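Local coordinates for putative SAM-dependent O-methyltranferase (Podospora anserina, PDB 4YMH), which probably transfers a methyl group from S-adenosylmethionine to a hydroxyl oxygen, as a member of the cation-dependent O-methyltransferase family, at residues E21-W35 / K47-F59. Numbering follows the deposited sequence.
With SAH (S-adenosyl-L-homocysteine), chain E.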
loop_
_atom_site.group_PDB
_atom_site.type_symbol
_atom_site.label_atom_id
_atom_site.label_comp_id
_atom_site.label_asym_id
_atom_site.label_seq_id
_atom_site.Cartn_x
_atom_site.Cartn_y
_atom_site.Cartn_z
ATOM N N GLU A 21 -7.253 4.928 11.497
ATOM C CA GLU A 21 -7.335 3.954 12.602
ATOM C C GLU A 21 -8.768 3.591 12.983
ATOM O O GLU A 21 -9.081 2.423 13.264
ATOM C CB GLU A 21 -6.635 4.497 13.851
ATOM C CG GLU A 21 -5.194 4.097 13.998
ATOM C CD GLU A 21 -4.596 4.617 15.295
ATOM O OE1 GLU A 21 -4.899 4.052 16.366
ATOM O OE2 GLU A 21 -3.831 5.600 15.236
ATOM N N LYS A 22 -9.617 4.611 13.059
ATOM C CA LYS A 22 -11.026 4.440 13.422
ATOM C C LYS A 22 -11.750 3.580 12.393
ATOM O O LYS A 22 -12.640 2.803 12.732
ATOM C CB LYS A 22 -11.713 5.809 13.529
ATOM C CG LYS A 22 -13.169 5.769 13.971
ATOM C CD LYS A 22 -13.787 7.165 13.943
ATOM C CE LYS A 22 -14.602 7.422 12.669
ATOM N NZ LYS A 22 -15.922 6.721 12.682
ATOM N N ASN A 23 -11.335 3.741 11.156
ATOM C CA ASN A 23 -11.968 3.077 10.039
ATOM C C ASN A 23 -11.222 1.866 9.476
ATOM O O ASN A 23 -11.456 1.415 8.404
ATOM C CB ASN A 23 -12.346 4.097 8.982
ATOM C CG ASN A 23 -13.460 5.002 9.428
ATOM O OD1 ASN A 23 -14.584 4.605 9.447
ATOM N ND2 ASN A 23 -13.139 6.214 9.781
ATOM N N SER A 24 -10.320 1.344 10.266
ATOM C CA SER A 24 -9.632 0.098 9.955
ATOM C C SER A 24 -9.797 -0.826 11.149
ATOM O O SER A 24 -9.948 -0.360 12.283
ATOM C CB SER A 24 -8.145 0.312 9.671
ATOM O OG SER A 24 -7.961 1.269 8.658
ATOM N N HIS A 25 -9.750 -2.132 10.916
ATOM C CA HIS A 25 -9.784 -3.041 12.053
ATOM C C HIS A 25 -8.538 -2.838 12.892
ATOM O O HIS A 25 -7.449 -2.658 12.360
ATOM C CB HIS A 25 -9.943 -4.482 11.591
ATOM C CG HIS A 25 -11.334 -4.785 11.145
ATOM N ND1 HIS A 25 -11.675 -4.939 9.819
ATOM C CD2 HIS A 25 -12.491 -4.882 11.844
ATOM C CE1 HIS A 25 -12.973 -5.144 9.721
ATOM N NE2 HIS A 25 -13.492 -5.121 10.936
ATOM N N GLY A 26 -8.723 -2.811 14.209
ATOM C CA GLY A 26 -7.630 -2.522 15.117
ATOM C C GLY A 26 -6.750 -3.716 15.414
ATOM O O GLY A 26 -7.065 -4.847 15.067
ATOM N N ILE A 27 -5.625 -3.465 16.062
ATOM C CA ILE A 27 -4.754 -4.550 16.479
ATOM C C ILE A 27 -5.324 -5.179 17.743
ATOM O O ILE A 27 -6.094 -4.537 18.459
ATOM C CB ILE A 27 -3.309 -4.052 16.705
ATOM C CG1 ILE A 27 -3.287 -2.905 17.710
ATOM C CG2 ILE A 27 -2.692 -3.588 15.378
ATOM C CD1 ILE A 27 -1.909 -2.526 18.144
ATOM N N PRO A 28 -4.977 -6.447 18.011
ATOM C CA PRO A 28 -5.507 -7.131 19.200
ATOM C C PRO A 28 -5.159 -6.408 20.496
ATOM O O PRO A 28 -4.157 -5.694 20.546
ATOM C CB PRO A 28 -4.828 -8.501 19.153
ATOM C CG PRO A 28 -4.497 -8.718 17.730
ATOM C CD PRO A 28 -4.159 -7.348 17.179
ATOM N N ASP A 29 -5.960 -6.609 21.536
ATOM C CA ASP A 29 -5.752 -5.924 22.812
ATOM C C ASP A 29 -4.348 -6.132 23.378
ATOM O O ASP A 29 -3.722 -5.192 23.895
ATOM C CB ASP A 29 -6.790 -6.381 23.835
ATOM C CG ASP A 29 -8.174 -5.850 23.535
ATOM O OD1 ASP A 29 -8.299 -4.963 22.666
ATOM O OD2 ASP A 29 -9.140 -6.303 24.182
ATOM N N ALA A 30 -3.856 -7.361 23.266
ATOM C CA ALA A 30 -2.554 -7.712 23.823
ATOM C C ALA A 30 -1.456 -6.902 23.150
ATOM O O ALA A 30 -0.487 -6.483 23.798
ATOM C CB ALA A 30 -2.285 -9.196 23.662
ATOM N N LEU A 31 -1.619 -6.689 21.849
ATOM C CA LEU A 31 -0.618 -5.967 21.076
ATOM C C LEU A 31 -0.668 -4.471 21.389
ATOM O O LEU A 31 0.364 -3.815 21.431
ATOM C CB LEU A 31 -0.805 -6.227 19.576
ATOM C CG LEU A 31 0.337 -5.768 18.657
ATOM C CD1 LEU A 31 1.650 -6.275 19.202
ATOM C CD2 LEU A 31 0.119 -6.256 17.212
ATOM N N VAL A 32 -1.862 -3.933 21.607
ATOM C CA VAL A 32 -1.976 -2.571 22.116
ATOM C C VAL A 32 -1.206 -2.444 23.433
ATOM O O VAL A 32 -0.434 -1.497 23.632
ATOM C CB VAL A 32 -3.439 -2.162 22.359
ATOM C CG1 VAL A 32 -3.498 -0.776 22.993
ATOM C CG2 VAL A 32 -4.240 -2.209 21.072
ATOM N N GLU A 33 -1.413 -3.407 24.325
ATOM C CA GLU A 33 -0.724 -3.397 25.616
ATOM C C GLU A 33 0.801 -3.407 25.442
ATOM O O GLU A 33 1.523 -2.678 26.136
ATOM C CB GLU A 33 -1.172 -4.585 26.476
ATOM C CG GLU A 33 -0.552 -4.611 27.857
ATOM C CD GLU A 33 -1.076 -5.747 28.723
ATOM O OE1 GLU A 33 -1.432 -6.808 28.171
ATOM O OE2 GLU A 33 -1.137 -5.573 29.958
ATOM N N HIS A 34 1.294 -4.223 24.516
ATOM C CA HIS A 34 2.732 -4.236 24.260
ATOM C C HIS A 34 3.230 -2.896 23.686
ATOM O O HIS A 34 4.319 -2.421 24.029
ATOM C CB HIS A 34 3.100 -5.378 23.315
ATOM C CG HIS A 34 4.537 -5.378 22.915
ATOM N ND1 HIS A 34 5.551 -5.755 23.772
ATOM C CD2 HIS A 34 5.140 -5.027 21.755
ATOM C CE1 HIS A 34 6.711 -5.642 23.153
ATOM N NE2 HIS A 34 6.491 -5.197 21.928
ATOM N N TRP A 35 2.426 -2.292 22.818
ATOM C CA TRP A 35 2.785 -1.023 22.180
ATOM C C TRP A 35 2.918 0.075 23.241
ATOM O O TRP A 35 3.936 0.795 23.314
ATOM C CB TRP A 35 1.725 -0.669 21.129
ATOM C CG TRP A 35 2.041 0.485 20.231
ATOM C CD1 TRP A 35 2.826 0.469 19.111
ATOM C CD2 TRP A 35 1.538 1.822 20.349
ATOM N NE1 TRP A 35 2.854 1.716 18.534
ATOM C CE2 TRP A 35 2.074 2.566 19.275
ATOM C CE3 TRP A 35 0.691 2.464 21.260
ATOM C CZ2 TRP A 35 1.796 3.918 19.093
ATOM C CZ3 TRP A 35 0.413 3.806 21.075
ATOM C CH2 TRP A 35 0.964 4.519 19.999
ATOM N N LYS A 47 11.066 4.824 17.401
ATOM C CA LYS A 47 11.530 3.806 16.458
ATOM C C LYS A 47 10.454 2.766 16.160
ATOM O O LYS A 47 10.497 2.092 15.128
ATOM C CB LYS A 47 12.770 3.088 17.003
ATOM C CG LYS A 47 13.993 3.959 17.209
ATOM C CD LYS A 47 15.185 3.095 17.590
ATOM C CE LYS A 47 16.431 3.932 17.819
ATOM N NZ LYS A 47 17.621 3.068 18.010
ATOM N N MET A 48 9.499 2.619 17.077
ATOM C CA MET A 48 8.444 1.621 16.922
ATOM C C MET A 48 7.392 2.068 15.906
ATOM O O MET A 48 7.106 3.260 15.782
ATOM C CB MET A 48 7.783 1.333 18.276
ATOM C CG MET A 48 6.663 0.308 18.234
ATOM S SD MET A 48 6.194 -0.130 19.915
ATOM C CE MET A 48 5.871 1.499 20.585
ATOM N N SER A 49 6.823 1.109 15.175
ATOM C CA SER A 49 5.761 1.410 14.219
ATOM C C SER A 49 4.530 1.940 14.957
ATOM O O SER A 49 4.416 1.763 16.166
ATOM C CB SER A 49 5.427 0.166 13.393
ATOM O OG SER A 49 6.582 -0.274 12.683
ATOM N N SER A 50 3.636 2.618 14.237
ATOM C CA SER A 50 2.360 3.078 14.793
ATOM C C SER A 50 1.337 1.940 14.912
ATOM O O SER A 50 1.567 0.831 14.434
ATOM C CB SER A 50 1.767 4.176 13.918
ATOM O OG SER A 50 1.299 3.614 12.696
ATOM N N ARG A 51 0.195 2.226 15.531
ATOM C CA ARG A 51 -0.898 1.257 15.609
ATOM C C ARG A 51 -1.503 0.951 14.234
ATOM O O ARG A 51 -1.810 -0.209 13.916
ATOM C CB ARG A 51 -1.988 1.763 16.555
ATOM C CG ARG A 51 -1.542 1.872 18.007
ATOM C CD ARG A 51 -2.665 2.372 18.912
ATOM N NE ARG A 51 -3.864 1.536 18.837
ATOM C CZ ARG A 51 -4.794 1.474 19.786
ATOM N NH1 ARG A 51 -4.664 2.181 20.902
ATOM N NH2 ARG A 51 -5.850 0.692 19.630
ATOM N N LEU A 52 -1.668 1.994 13.419
ATOM C CA LEU A 52 -2.208 1.818 12.072
ATOM C C LEU A 52 -1.284 0.903 11.264
ATOM O O LEU A 52 -1.744 0.005 10.551
ATOM C CB LEU A 52 -2.380 3.176 11.372
ATOM C CG LEU A 52 -2.973 3.146 9.961
ATOM C CD1 LEU A 52 -4.363 2.499 9.975
ATOM C CD2 LEU A 52 -3.040 4.571 9.384
ATOM N N GLN A 53 0.027 1.108 11.398
ATOM C CA GLN A 53 0.985 0.246 10.713
ATOM C C GLN A 53 0.858 -1.179 11.194
ATOM O O GLN A 53 1.022 -2.118 10.414
ATOM C CB GLN A 53 2.427 0.726 10.915
ATOM C CG GLN A 53 2.793 1.966 10.146
ATOM C CD GLN A 53 4.235 2.374 10.382
ATOM O OE1 GLN A 53 4.513 3.224 11.226
ATOM N NE2 GLN A 53 5.159 1.756 9.647
ATOM N N GLY A 54 0.565 -1.353 12.480
ATOM C CA GLY A 54 0.279 -2.677 13.011
ATOM C C GLY A 54 -0.897 -3.354 12.317
ATOM O O GLY A 54 -0.836 -4.528 11.923
ATOM N N SER A 55 -1.982 -2.608 12.168
ATOM C CA SER A 55 -3.142 -3.130 11.421
ATOM C C SER A 55 -2.755 -3.500 9.991
ATOM O O SER A 55 -3.207 -4.513 9.462
ATOM C CB SER A 55 -4.274 -2.113 11.419
ATOM O OG SER A 55 -4.730 -1.899 12.745
ATOM N N TRP A 56 -1.905 -2.685 9.376
ATOM C CA TRP A 56 -1.445 -2.953 8.008
ATOM C C TRP A 56 -0.624 -4.243 7.925
ATOM O O TRP A 56 -0.787 -5.039 7.004
ATOM C CB TRP A 56 -0.627 -1.761 7.499
ATOM C CG TRP A 56 0.194 -2.028 6.280
ATOM C CD1 TRP A 56 -0.261 -2.245 5.010
ATOM C CD2 TRP A 56 1.618 -2.066 6.208
ATOM N NE1 TRP A 56 0.796 -2.415 4.151
ATOM C CE2 TRP A 56 1.962 -2.316 4.862
ATOM C CE3 TRP A 56 2.643 -1.907 7.149
ATOM C CZ2 TRP A 56 3.281 -2.417 4.437
ATOM C CZ3 TRP A 56 3.954 -2.009 6.725
ATOM C CH2 TRP A 56 4.262 -2.261 5.380
ATOM N N MET A 57 0.265 -4.452 8.892
ATOM C CA MET A 57 1.079 -5.654 8.906
ATOM C C MET A 57 0.207 -6.889 9.070
ATOM O O MET A 57 0.383 -7.876 8.350
ATOM C CB MET A 57 2.133 -5.575 10.029
ATOM C CG MET A 57 3.154 -4.469 9.809
ATOM S SD MET A 57 4.336 -4.370 11.168
ATOM C CE MET A 57 3.365 -3.672 12.448
ATOM N N ILE A 58 -0.742 -6.836 10.005
ATOM C CA ILE A 58 -1.609 -7.984 10.237
ATOM C C ILE A 58 -2.479 -8.279 9.003
ATOM O O ILE A 58 -2.621 -9.435 8.592
ATOM C CB ILE A 58 -2.500 -7.766 11.477
ATOM C CG1 ILE A 58 -1.611 -7.684 12.735
ATOM C CG2 ILE A 58 -3.514 -8.894 11.605
ATOM C CD1 ILE A 58 -2.367 -7.423 14.012
ATOM N N PHE A 59 -3.048 -7.227 8.421
ATOM C CA PHE A 59 -3.856 -7.374 7.202
ATOM C C PHE A 59 -3.037 -8.012 6.088
ATOM O O PHE A 59 -3.469 -8.976 5.441
ATOM C CB PHE A 59 -4.403 -6.014 6.746
ATOM C CG PHE A 59 -5.360 -6.092 5.561
ATOM C CD1 PHE A 59 -4.886 -6.224 4.264
ATOM C CD2 PHE A 59 -6.739 -6.015 5.759
ATOM C CE1 PHE A 59 -5.770 -6.288 3.180
ATOM C CE2 PHE A 59 -7.619 -6.059 4.687
ATOM C CZ PHE A 59 -7.141 -6.218 3.402
HETATM N N SAH E . 10.566 -3.187 13.618
HETATM C CA SAH E . 10.351 -2.493 14.856
HETATM C CB SAH E . 11.288 -1.297 14.999
HETATM C CG SAH E . 12.727 -1.475 14.524
HETATM S SD SAH E . 13.696 -0.070 14.929
HETATM C C SAH E . 8.932 -2.005 14.968
HETATM O O SAH E . 8.468 -1.750 16.054
HETATM O OXT SAH E . 8.270 -1.867 13.950
HETATM C "C5'" SAH E . 15.212 -0.634 14.271
HETATM C "C4'" SAH E . 15.886 -1.729 15.084
HETATM O "O4'" SAH E . 16.991 -2.237 14.360
HETATM C "C3'" SAH E . 16.452 -1.226 16.390
HETATM O "O3'" SAH E . 15.988 -1.999 17.470
HETATM C "C2'" SAH E . 17.944 -1.378 16.240
HETATM O "O2'" SAH E . 18.602 -1.632 17.440
HETATM C "C1'" SAH E . 18.081 -2.476 15.214
HETATM N N9 SAH E . 19.333 -2.413 14.446
HETATM C C8 SAH E . 19.976 -1.339 14.027
HETATM N N7 SAH E . 21.064 -1.672 13.356
HETATM C C5 SAH E . 21.125 -2.981 13.333
HETATM C C6 SAH E . 22.022 -3.990 12.774
HETATM N N6 SAH E . 23.084 -3.593 12.110
HETATM N N1 SAH E . 21.736 -5.277 12.948
HETATM C C2 SAH E . 20.646 -5.640 13.614
HETATM N N3 SAH E . 19.784 -4.792 14.142
HETATM C C4 SAH E . 19.971 -3.471 14.035
HETATM O O HOH W 1 -5.605 -0.321 16.853
#
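The carbonyl oxygen of S49 receives the indole N-H of W35, NE1 to O 2.8 Å, with an N-H...O angle of 159°; the oxygen lies in the plane of the indole. The contact packs the end of helix 10-22, the following loop and the start of helix 29-41 of a class I, Rossmann-like methyltransferase against helix 51-64 and the turn before it, which touches the cofactor product. The indole of W35 is sandwiched: R51 CG sits over the centre of its six-membered ring, 3.8 Å from the centroid, while M48 CE lies over the five-membered ring on the opposite face, offset toward the rim. These are CH-pi contacts, and M48 SD adds an oblique Met-aromatic one. With CG anti to the backbone N (chi1 -171°), the W35 ring reaches from helix 29-41 to the turn. There, S49 OG donates to SAH OXT at 2.6 Å, so W35 grips the backbone of a residue that binds the ligand. S50 and Q53 close the start of helix 51-64 with a capping box; S50 OG is also hydrogen-bonded to S4 OG of the second subunit. Beyond the indole, R51 bends at chi3 (56°), laying one guanidinium face on V32 CG2. A water accepts from both R51 NH2 and I27 N. E21 OE1 makes a long salt bridge with R51 NE, 3.7 Å; the oxygen lies well out of the guanidinium plane, so no N-H points at it. Further along, I27 CG2 presses onto the helix backbone at G54 and S55, and P28 CD abuts I58 CD1 at 3.6 Å. S55 OG donates to H25 O at 2.8 Å, in the carbonyl plane.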